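PDB 2JCB: 5-formyltetrahydrofolate cyclo-ligase family protein from Bacillus anthracis, which probably catalyses the ATP- and magnesium-dependent conversion of 5-formyltetrahydrofolate to 5,10-methenyltetrahydrofolate in folate metabolism. Local coordinates for residues P176-P179 against F180-N183; L165-S168 against F169-V172; D152-L155 against V156-G160. All blocks are in the same frame, centred on the assembly; numbering follows the deposited sequence.

Interaction 1 of 3, residues P176-P179 against F180-N183. With MG (magnesium ion), chain E; ADP (adenosine-5'-diphosphate), chain C.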
loop_
_atom_site.group_PDB
_atom_site.type_symbol
_atom_site.label_atom_id
_atom_site.label_comp_id
_atom_site.label_asym_id
_atom_site.label_seq_id
_atom_site.Cartn_x
_atom_site.Cartn_y
_atom_site.Cartn_z
ATOM N N PRO A 176 3.369 -8.326 16.210
ATOM C CA PRO A 176 2.440 -9.097 17.049
ATOM C C PRO A 176 1.121 -9.271 16.296
ATOM O O PRO A 176 0.204 -8.462 16.480
ATOM C CB PRO A 176 2.245 -8.204 18.283
ATOM C CG PRO A 176 2.602 -6.794 17.826
ATOM C CD PRO A 176 3.364 -6.877 16.530
ATOM N N VAL A 177 1.036 -10.281 15.433
ATOM C CA VAL A 177 -0.121 -10.425 14.558
ATOM C C VAL A 177 -1.334 -11.008 15.274
ATOM O O VAL A 177 -1.223 -11.936 16.052
ATOM C CB VAL A 177 0.173 -11.206 13.227
ATOM C CG1 VAL A 177 1.296 -10.546 12.435
ATOM C CG2 VAL A 177 0.469 -12.644 13.477
ATOM N N GLU A 178 -2.488 -10.424 14.996
ATOM C CA GLU A 178 -3.756 -10.890 15.487
ATOM C C GLU A 178 -4.442 -11.748 14.413
ATOM O O GLU A 178 -4.029 -11.727 13.246
ATOM C CB GLU A 178 -4.572 -9.673 15.872
ATOM C CG GLU A 178 -3.766 -8.699 16.712
ATOM C CD GLU A 178 -4.587 -7.541 17.286
ATOM O OE1 GLU A 178 -5.438 -7.774 18.160
ATOM O OE2 GLU A 178 -4.351 -6.389 16.849
ATOM N N PRO A 179 -5.482 -12.514 14.805
ATOM C CA PRO A 179 -6.110 -13.459 13.870
ATOM C C PRO A 179 -6.632 -12.804 12.607
ATOM O O PRO A 179 -6.551 -13.405 11.540
ATOM C CB PRO A 179 -7.272 -14.066 14.666
ATOM C CG PRO A 179 -7.111 -13.630 16.077
ATOM C CD PRO A 179 -6.088 -12.537 16.149
ATOM N N PHE A 180 -7.129 -11.572 12.713
ATOM C CA PHE A 180 -7.546 -10.785 11.525
ATOM C C PHE A 180 -6.447 -10.100 10.654
ATOM O O PHE A 180 -6.767 -9.525 9.638
ATOM C CB PHE A 180 -8.525 -9.701 11.994
ATOM C CG PHE A 180 -7.959 -8.834 13.088
ATOM C CD1 PHE A 180 -6.999 -7.839 12.779
ATOM C CD2 PHE A 180 -8.329 -9.055 14.436
ATOM C CE1 PHE A 180 -6.434 -7.065 13.770
ATOM C CE2 PHE A 180 -7.774 -8.269 15.440
ATOM C CZ PHE A 180 -6.838 -7.269 15.107
ATOM N N ASP A 181 -5.185 -10.109 11.065
ATOM C CA ASP A 181 -4.107 -9.496 10.286
ATOM C C ASP A 181 -3.848 -10.323 9.031
ATOM O O ASP A 181 -3.625 -11.528 9.132
ATOM C CB ASP A 181 -2.851 -9.387 11.148
ATOM C CG ASP A 181 -2.921 -8.230 12.137
ATOM O OD1 ASP A 181 -3.590 -7.227 11.831
ATOM O OD2 ASP A 181 -2.345 -8.308 13.224
ATOM N N LYS A 182 -3.935 -9.681 7.872
ATOM C CA LYS A 182 -3.696 -10.330 6.567
ATOM C C LYS A 182 -2.273 -10.082 6.117
ATOM O O LYS A 182 -1.730 -8.980 6.277
ATOM C CB LYS A 182 -4.690 -9.848 5.526
ATOM C CG LYS A 182 -6.179 -10.215 5.885
ATOM C CD LYS A 182 -6.439 -11.718 5.963
ATOM C CE LYS A 182 -6.780 -12.291 4.595
ATOM N NZ LYS A 182 -7.070 -13.748 4.683
ATOM N N ASN A 183 -1.662 -11.097 5.517
ATOM C CA ASN A 183 -0.289 -10.964 4.993
ATOM C C ASN A 183 -0.286 -10.580 3.533
ATOM O O ASN A 183 -1.246 -10.837 2.827
ATOM C CB ASN A 183 0.432 -12.318 5.110
ATOM C CG ASN A 183 0.715 -12.710 6.544
ATOM O OD1 ASN A 183 0.517 -11.930 7.485
ATOM N ND2 ASN A 183 1.170 -13.952 6.733
HETATM MG MG MG E . -3.761 -5.290 10.960
HETATM P PB ADP C . -3.684 -2.080 10.887
HETATM O O1B ADP C . -4.163 -0.901 10.045
HETATM O O2B ADP C . -2.277 -1.897 11.321
HETATM O O3B ADP C . -4.039 -3.344 10.134
HETATM P PA ADP C . -5.146 -3.233 13.141
HETATM O O1A ADP C . -4.610 -4.579 12.729
HETATM O O2A ADP C . -4.997 -2.887 14.537
HETATM O O3A ADP C . -4.569 -2.026 12.222
HETATM O "O5'" ADP C . -6.740 -3.248 12.871
HETATM C "C5'" ADP C . -7.461 -2.109 13.388
HETATM C "C4'" ADP C . -8.855 -2.495 13.819
HETATM O "O4'" ADP C . -9.484 -3.144 12.726
HETATM C "C3'" ADP C . -8.779 -3.484 14.977
HETATM O "O3'" ADP C . -9.525 -2.932 16.042
HETATM C "C2'" ADP C . -9.397 -4.757 14.435
HETATM O "O2'" ADP C . -10.336 -5.294 15.322
HETATM C "C1'" ADP C . -10.135 -4.329 13.180
HETATM N N9 ADP C . -10.182 -5.366 12.116
HETATM C C8 ADP C . -9.167 -5.708 11.299
HETATM N N7 ADP C . -9.568 -6.656 10.420
HETATM C C5 ADP C . -10.848 -6.949 10.655
HETATM C C6 ADP C . -11.866 -7.852 10.054
HETATM N N6 ADP C . -11.558 -8.663 9.022
HETATM N N1 ADP C . -13.107 -7.804 10.539
HETATM C C2 ADP C . -13.435 -7.011 11.579
HETATM N N3 ADP C . -12.568 -6.153 12.154
HETATM C C4 ADP C . -11.277 -6.059 11.742
HETATM O O HOH W 1 -1.837 -4.614 11.973
HETATM O O HOH W 2 -2.490 -5.958 9.403
#

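Interaction 2 of 3, residues L165-S168 against F169-V172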
loop_
_atom_site.group_PDB
_atom_site.type_symbol
_atom_site.label_atom_id
_atom_site.label_comp_id
_atom_site.label_asym_id
_atom_site.label_seq_id
_atom_site.Cartn_x
_atom_site.Cartn_y
_atom_site.Cartn_z
ATOM N N LEU A 165 5.375 -2.115 -1.270
ATOM C CA LEU A 165 6.620 -1.377 -1.482
ATOM C C LEU A 165 7.074 -0.815 -0.136
ATOM O O LEU A 165 6.255 -0.225 0.569
ATOM C CB LEU A 165 6.365 -0.253 -2.498
ATOM C CG LEU A 165 5.675 -0.691 -3.791
ATOM C CD1 LEU A 165 5.285 0.471 -4.774
ATOM C CD2 LEU A 165 6.575 -1.699 -4.523
ATOM N N ALA A 166 8.361 -0.958 0.234
ATOM C CA ALA A 166 8.831 -0.551 1.526
ATOM C C ALA A 166 10.289 -0.169 1.499
ATOM O O ALA A 166 11.068 -0.790 0.802
ATOM C CB ALA A 166 8.584 -1.637 2.536
ATOM N N TYR A 167 10.657 0.847 2.274
ATOM C CA TYR A 167 12.058 1.091 2.522
ATOM C C TYR A 167 12.509 -0.056 3.449
ATOM O O TYR A 167 11.723 -0.608 4.253
ATOM C CB TYR A 167 12.235 2.403 3.283
ATOM C CG TYR A 167 11.605 3.572 2.602
ATOM C CD1 TYR A 167 12.176 4.090 1.435
ATOM C CD2 TYR A 167 10.495 4.246 3.162
ATOM C CE1 TYR A 167 11.629 5.185 0.815
ATOM C CE2 TYR A 167 9.945 5.387 2.537
ATOM C CZ TYR A 167 10.530 5.840 1.356
ATOM O OH TYR A 167 10.072 6.944 0.619
ATOM N N SER A 168 13.770 -0.439 3.313
ATOM C CA SER A 168 14.276 -1.544 4.109
ATOM C C SER A 168 14.142 -1.349 5.632
ATOM O O SER A 168 13.972 -2.329 6.356
ATOM C CB SER A 168 15.698 -1.941 3.676
ATOM O OG SER A 168 16.604 -0.955 4.029
ATOM N N PHE A 169 14.198 -0.101 6.112
ATOM C CA PHE A 169 13.987 0.187 7.523
ATOM C C PHE A 169 12.527 -0.050 7.989
ATOM O O PHE A 169 12.257 -0.021 9.184
ATOM C CB PHE A 169 14.447 1.609 7.891
ATOM C CG PHE A 169 13.522 2.700 7.385
ATOM C CD1 PHE A 169 12.325 2.993 8.066
ATOM C CD2 PHE A 169 13.848 3.450 6.243
ATOM C CE1 PHE A 169 11.477 3.993 7.653
ATOM C CE2 PHE A 169 12.984 4.473 5.804
ATOM C CZ PHE A 169 11.776 4.719 6.501
ATOM N N GLN A 170 11.595 -0.242 7.059
ATOM C CA GLN A 170 10.243 -0.638 7.433
ATOM C C GLN A 170 10.150 -2.112 7.704
ATOM O O GLN A 170 9.148 -2.576 8.253
ATOM C CB GLN A 170 9.282 -0.283 6.301
ATOM C CG GLN A 170 9.015 1.202 6.147
ATOM C CD GLN A 170 8.103 1.485 4.951
ATOM O OE1 GLN A 170 8.533 1.903 3.895
ATOM N NE2 GLN A 170 6.791 1.305 5.176
ATOM N N MET A 171 11.202 -2.854 7.347
ATOM C CA MET A 171 11.288 -4.284 7.713
ATOM C C MET A 171 11.665 -4.490 9.165
ATOM O O MET A 171 12.653 -3.912 9.687
ATOM C CB MET A 171 12.273 -5.015 6.780
ATOM C CG MET A 171 11.960 -4.886 5.301
ATOM S SD MET A 171 10.318 -5.493 4.842
ATOM C CE MET A 171 10.190 -7.097 5.658
ATOM N N VAL A 172 10.867 -5.297 9.864
ATOM C CA VAL A 172 11.155 -5.567 11.282
ATOM C C VAL A 172 11.185 -7.057 11.595
ATOM O O VAL A 172 10.681 -7.874 10.853
ATOM C CB VAL A 172 10.216 -4.811 12.289
ATOM C CG1 VAL A 172 10.210 -3.292 12.033
ATOM C CG2 VAL A 172 8.811 -5.383 12.252
HETATM O O HOH W 3 4.946 0.471 2.648
#

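Interaction 3 of 3, residues D152-L155 against V156-G160. With MG (magnesium ion), chain E; ADP (adenosine-5'-diphosphate), chain C.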
loop_
_atom_site.group_PDB
_atom_site.type_symbol
_atom_site.label_atom_id
_atom_site.label_comp_id
_atom_site.label_asym_id
_atom_site.label_seq_id
_atom_site.Cartn_x
_atom_site.Cartn_y
_atom_site.Cartn_z
ATOM N N ASP A 152 -6.794 -5.201 6.110
ATOM C CA ASP A 152 -7.086 -6.449 6.771
ATOM C C ASP A 152 -8.494 -6.939 6.375
ATOM O O ASP A 152 -8.669 -8.119 6.118
ATOM C CB ASP A 152 -6.966 -6.292 8.287
ATOM C CG ASP A 152 -5.518 -6.340 8.764
ATOM O OD1 ASP A 152 -4.627 -6.835 8.018
ATOM O OD2 ASP A 152 -5.239 -5.883 9.885
ATOM N N ARG A 153 -9.471 -6.011 6.288
ATOM C CA ARG A 153 -10.842 -6.363 5.967
ATOM C C ARG A 153 -10.969 -6.669 4.481
ATOM O O ARG A 153 -11.615 -7.630 4.079
ATOM C CB ARG A 153 -11.782 -5.225 6.367
ATOM C CG ARG A 153 -11.898 -5.036 7.859
ATOM C CD ARG A 153 -12.833 -3.873 8.125
ATOM N NE ARG A 153 -13.245 -3.707 9.513
ATOM C CZ ARG A 153 -12.474 -3.152 10.442
ATOM N NH1 ARG A 153 -12.954 -2.970 11.663
ATOM N NH2 ARG A 153 -11.229 -2.768 10.128
ATOM N N TYR A 154 -10.378 -5.807 3.669
ATOM C CA TYR A 154 -10.455 -5.921 2.212
ATOM C C TYR A 154 -9.798 -7.208 1.700
ATOM O O TYR A 154 -10.355 -7.889 0.852
ATOM C CB TYR A 154 -9.762 -4.732 1.561
ATOM C CG TYR A 154 -9.796 -4.792 0.068
ATOM C CD1 TYR A 154 -10.936 -4.396 -0.630
ATOM C CD2 TYR A 154 -8.697 -5.237 -0.664
ATOM C CE1 TYR A 154 -10.997 -4.444 -1.980
ATOM C CE2 TYR A 154 -8.749 -5.306 -2.063
ATOM C CZ TYR A 154 -9.905 -4.899 -2.710
ATOM O OH TYR A 154 -9.994 -4.908 -4.073
ATOM N N LEU A 155 -8.647 -7.543 2.257
ATOM C CA LEU A 155 -7.899 -8.713 1.779
ATOM C C LEU A 155 -8.569 -10.053 2.076
ATOM O O LEU A 155 -8.170 -11.074 1.504
ATOM C CB LEU A 155 -6.432 -8.690 2.244
ATOM C CG LEU A 155 -5.601 -7.566 1.645
ATOM C CD1 LEU A 155 -4.228 -7.552 2.318
ATOM C CD2 LEU A 155 -5.518 -7.683 0.128
ATOM N N VAL A 156 -9.574 -10.055 2.957
ATOM C CA VAL A 156 -10.418 -11.257 3.177
ATOM C C VAL A 156 -11.044 -11.729 1.855
ATOM O O VAL A 156 -11.025 -12.920 1.566
ATOM C CB VAL A 156 -11.515 -11.004 4.221
ATOM C CG1 VAL A 156 -12.449 -12.249 4.375
ATOM C CG2 VAL A 156 -10.897 -10.663 5.558
ATOM N N HIS A 157 -11.565 -10.801 1.056
ATOM C CA HIS A 157 -12.296 -11.138 -0.160
ATOM C C HIS A 157 -11.496 -10.954 -1.448
ATOM O O HIS A 157 -11.923 -11.361 -2.530
ATOM C CB HIS A 157 -13.618 -10.358 -0.204
ATOM C CG HIS A 157 -14.426 -10.510 1.046
ATOM N ND1 HIS A 157 -15.078 -11.679 1.374
ATOM C CD2 HIS A 157 -14.642 -9.657 2.077
ATOM C CE1 HIS A 157 -15.677 -11.535 2.542
ATOM N NE2 HIS A 157 -15.429 -10.316 2.989
ATOM N N TYR A 158 -10.325 -10.360 -1.342
ATOM C CA TYR A 158 -9.519 -10.143 -2.528
ATOM C C TYR A 158 -8.677 -11.387 -2.780
ATOM O O TYR A 158 -7.911 -11.806 -1.900
ATOM C CB TYR A 158 -8.628 -8.907 -2.384
ATOM C CG TYR A 158 -7.751 -8.693 -3.576
ATOM C CD1 TYR A 158 -8.291 -8.288 -4.792
ATOM C CD2 TYR A 158 -6.379 -8.901 -3.489
ATOM C CE1 TYR A 158 -7.462 -8.073 -5.916
ATOM C CE2 TYR A 158 -5.546 -8.696 -4.587
ATOM C CZ TYR A 158 -6.094 -8.319 -5.800
ATOM O OH TYR A 158 -5.244 -8.116 -6.851
ATOM N N LYS A 159 -8.797 -11.937 -3.989
ATOM C CA LYS A 159 -8.089 -13.156 -4.353
ATOM C C LYS A 159 -6.968 -13.024 -5.374
ATOM O O LYS A 159 -6.362 -14.039 -5.774
ATOM C CB LYS A 159 -9.099 -14.214 -4.823
ATOM C CG LYS A 159 -10.190 -14.536 -3.819
ATOM C CD LYS A 159 -9.614 -14.886 -2.454
ATOM C CE LYS A 159 -10.663 -15.495 -1.558
ATOM N NZ LYS A 159 -10.184 -15.437 -0.159
ATOM N N GLY A 160 -6.701 -11.802 -5.815
ATOM C CA GLY A 160 -5.646 -11.547 -6.758
ATOM C C GLY A 160 -4.284 -11.496 -6.109
ATOM O O GLY A 160 -4.093 -11.920 -4.979
HETATM MG MG MG E . -3.761 -5.290 10.960
HETATM P PB ADP C . -3.684 -2.080 10.887
HETATM O O1B ADP C . -4.163 -0.901 10.045
HETATM O O2B ADP C . -2.277 -1.897 11.321
HETATM O O3B ADP C . -4.039 -3.344 10.134
HETATM P PA ADP C . -5.146 -3.233 13.141
HETATM O O1A ADP C . -4.610 -4.579 12.729
HETATM O O2A ADP C . -4.997 -2.887 14.537
HETATM O O3A ADP C . -4.569 -2.026 12.222
HETATM O "O5'" ADP C . -6.740 -3.248 12.871
HETATM C "C5'" ADP C . -7.461 -2.109 13.388
HETATM C "C4'" ADP C . -8.855 -2.495 13.819
HETATM O "O4'" ADP C . -9.484 -3.144 12.726
HETATM C "C3'" ADP C . -8.779 -3.484 14.977
HETATM O "O3'" ADP C . -9.525 -2.932 16.042
HETATM C "C2'" ADP C . -9.397 -4.757 14.435
HETATM O "O2'" ADP C . -10.336 -5.294 15.322
HETATM C "C1'" ADP C . -10.135 -4.329 13.180
HETATM N N9 ADP C . -10.182 -5.366 12.116
HETATM C C8 ADP C . -9.167 -5.708 11.299
HETATM N N7 ADP C . -9.568 -6.656 10.420
HETATM C C5 ADP C . -10.848 -6.949 10.655
HETATM C C6 ADP C . -11.866 -7.852 10.054
HETATM N N6 ADP C . -11.558 -8.663 9.022
HETATM N N1 ADP C . -13.107 -7.804 10.539
HETATM C C2 ADP C . -13.435 -7.011 11.579
HETATM N N3 ADP C . -12.568 -6.153 12.154
HETATM C C4 ADP C . -11.277 -6.059 11.742
HETATM O O HOH W 2 -2.490 -5.958 9.403
HETATM O O HOH W 4 -8.066 -13.532 0.580
HETATM O O HOH W 1 -1.837 -4.614 11.973
#

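Interaction 1 of 3, residues P176-P179 against F180-N183
D181 and E178 are tied by two hydrogen bonds running in opposite senses. E178 N donates a hydrogen bond to D181 OD2 at 2.8 Å, nearly straight at 172° and from above the carboxylate plane. D181 N in turn donates to E178 O at 3.0 Å. The first bond fixes one carboxylate oxygen of D181. The other, D181 OD1, binds the magnesium ion at 2.1 Å, so the backbone of 176-179 acts as a second shell that positions a metal ligand. K13 makes salt bridges to both E178 and D181 and probably eases the closeness of their like charges. R10 also pairs with E178.

E178 to D181 form a type I beta turn in the loop before strand 186-189, and this turn forms part of the ADP pocket. F180 occupies its third position. Its CG sits between the backbone N and the carbonyl carbon (chi1 55°). The ring thereby lies alongside the E178 side chain. E178 CB packs over one face of the F180 ring, 3.7 Å from its centroid, as a CH-pi contact. ADP C2' lies over the opposite face, 3.6 Å above the ring plane. V177 adds a looser touch, CB to D181 OD2 at 3.8 Å.

Interaction 2 of 3, residues L165-S168 against F169-V172
Y167 and Q170 exchange two hydrogen bonds. Q170 N donates to Y167 O at 2.8 Å. Y167 N donates to Q170 OE1 at 2.9 Å, reaching the amide oxygen from above its carbonyl plane. One step on, M171 N donates to S168 O at 3.0 Å. This i to i+3 pattern marks a short 3-10 turn that includes S168 to Q170. The side-chain bond back to Y167 N resembles one arm of a capping box at its start. Q170 carries it with a chain extended beyond CG (chi2 177°), which carries the amide back to the backbone N at the start of the turn.

The other end of that amide is also held. Q170 NE2 donates to water 3, and this water lies 2.6 Å from L165 O, within hydrogen-bonding reach. NE2 has a further partner in V135 O.

The aromatic contact joins Y167 and F169, whose side chains point the same way. Their rings are nearly parallel, 9° apart, but slid so far that they barely overlap. The closest touch is Y167 CB to F169 CE2, at 3.3 Å, and the nearest atoms of the two rings also meet.

The turn comes just after strand 161-165. Y167 is buried against helices 6-26 and 29-44, with its OH bonded to N63 O. F169 stacks on H23 of helix 6-26. A166 and M171 face strand 186-189, and S168 OG bonds E190.

Interaction 3 of 3, residues D152-L155 against V156-G160
Y154 and Y158 meet one turn apart where helix 150-154 gives way to loop. Both carry CG anti to the backbone N (chi1 180° and 178°), yet their side chains run across each other rather than stack. The rings are 22° from parallel and barely overlap. Contact is made by Y154 CE2, which lies 3.6 Å from Y158 CB. Y158 is also touched by L155, CD2 to CD2 at 3.9 Å. The backbone N of G160 lies over the centre of the Y158 ring. Y158 OH has two carbonyl oxygens in hydrogen-bonding reach, I127 O and K161 O, which must share its one proton. This buried tyrosine is thus fixed at both its ring and its hydroxyl.

V156 CG2 packs on D152 O at 3.4 Å. H157 N donates to Y154 O at 3.2 Å; the bonds V156 N to R153 O and Y158 N to Y154 O are weak. K159 curls back and donates from NZ to V156 O. Water 4 accepts from K159 NZ and lies within bonding reach of L155 O and Y158 O.

The helix also faces the nucleotide. D152 OD2 binds the magnesium ion at 1.9 Å. D152 OD1 takes bonds from water 2 at 2.7 Å and from K182 N, so both carboxylate oxygens are engaged. R153 is extended from CG to NE. This carries the guanidinium out to the adenine, where one face lies over the base, somewhat tilted, CZ to ADP C4 at 3.4 Å. Its NH2 adds a weak bond to ADP O4'.

G145, G147 and G149, just before the helix, bind ADP through their backbone N atoms. A glycine-rich loop leading into a short helix with a metal-binding aspartate forms this side of the ADP-magnesium site.

How the interactions relate
The three contacts follow one another along the chain. None nests in or crosses another. Interaction 3 comes first and turns the chain from helix 150-154 toward strand 161-165. Interaction 2 forms the bend that leaves that strand. Interaction 1 is a turn further along the same connection, before the chain enters the neighbouring parallel strand 186-189. Interactions 1 and 3 meet in space: D152 and D181 share the magnesium ion, and both contacts border ADP. Interaction 2 stands apart, its centre about 18 Å from that of interaction 1 and about 22 Å from that of interaction 3. It joins the sheet to helices 6-26 and 29-44.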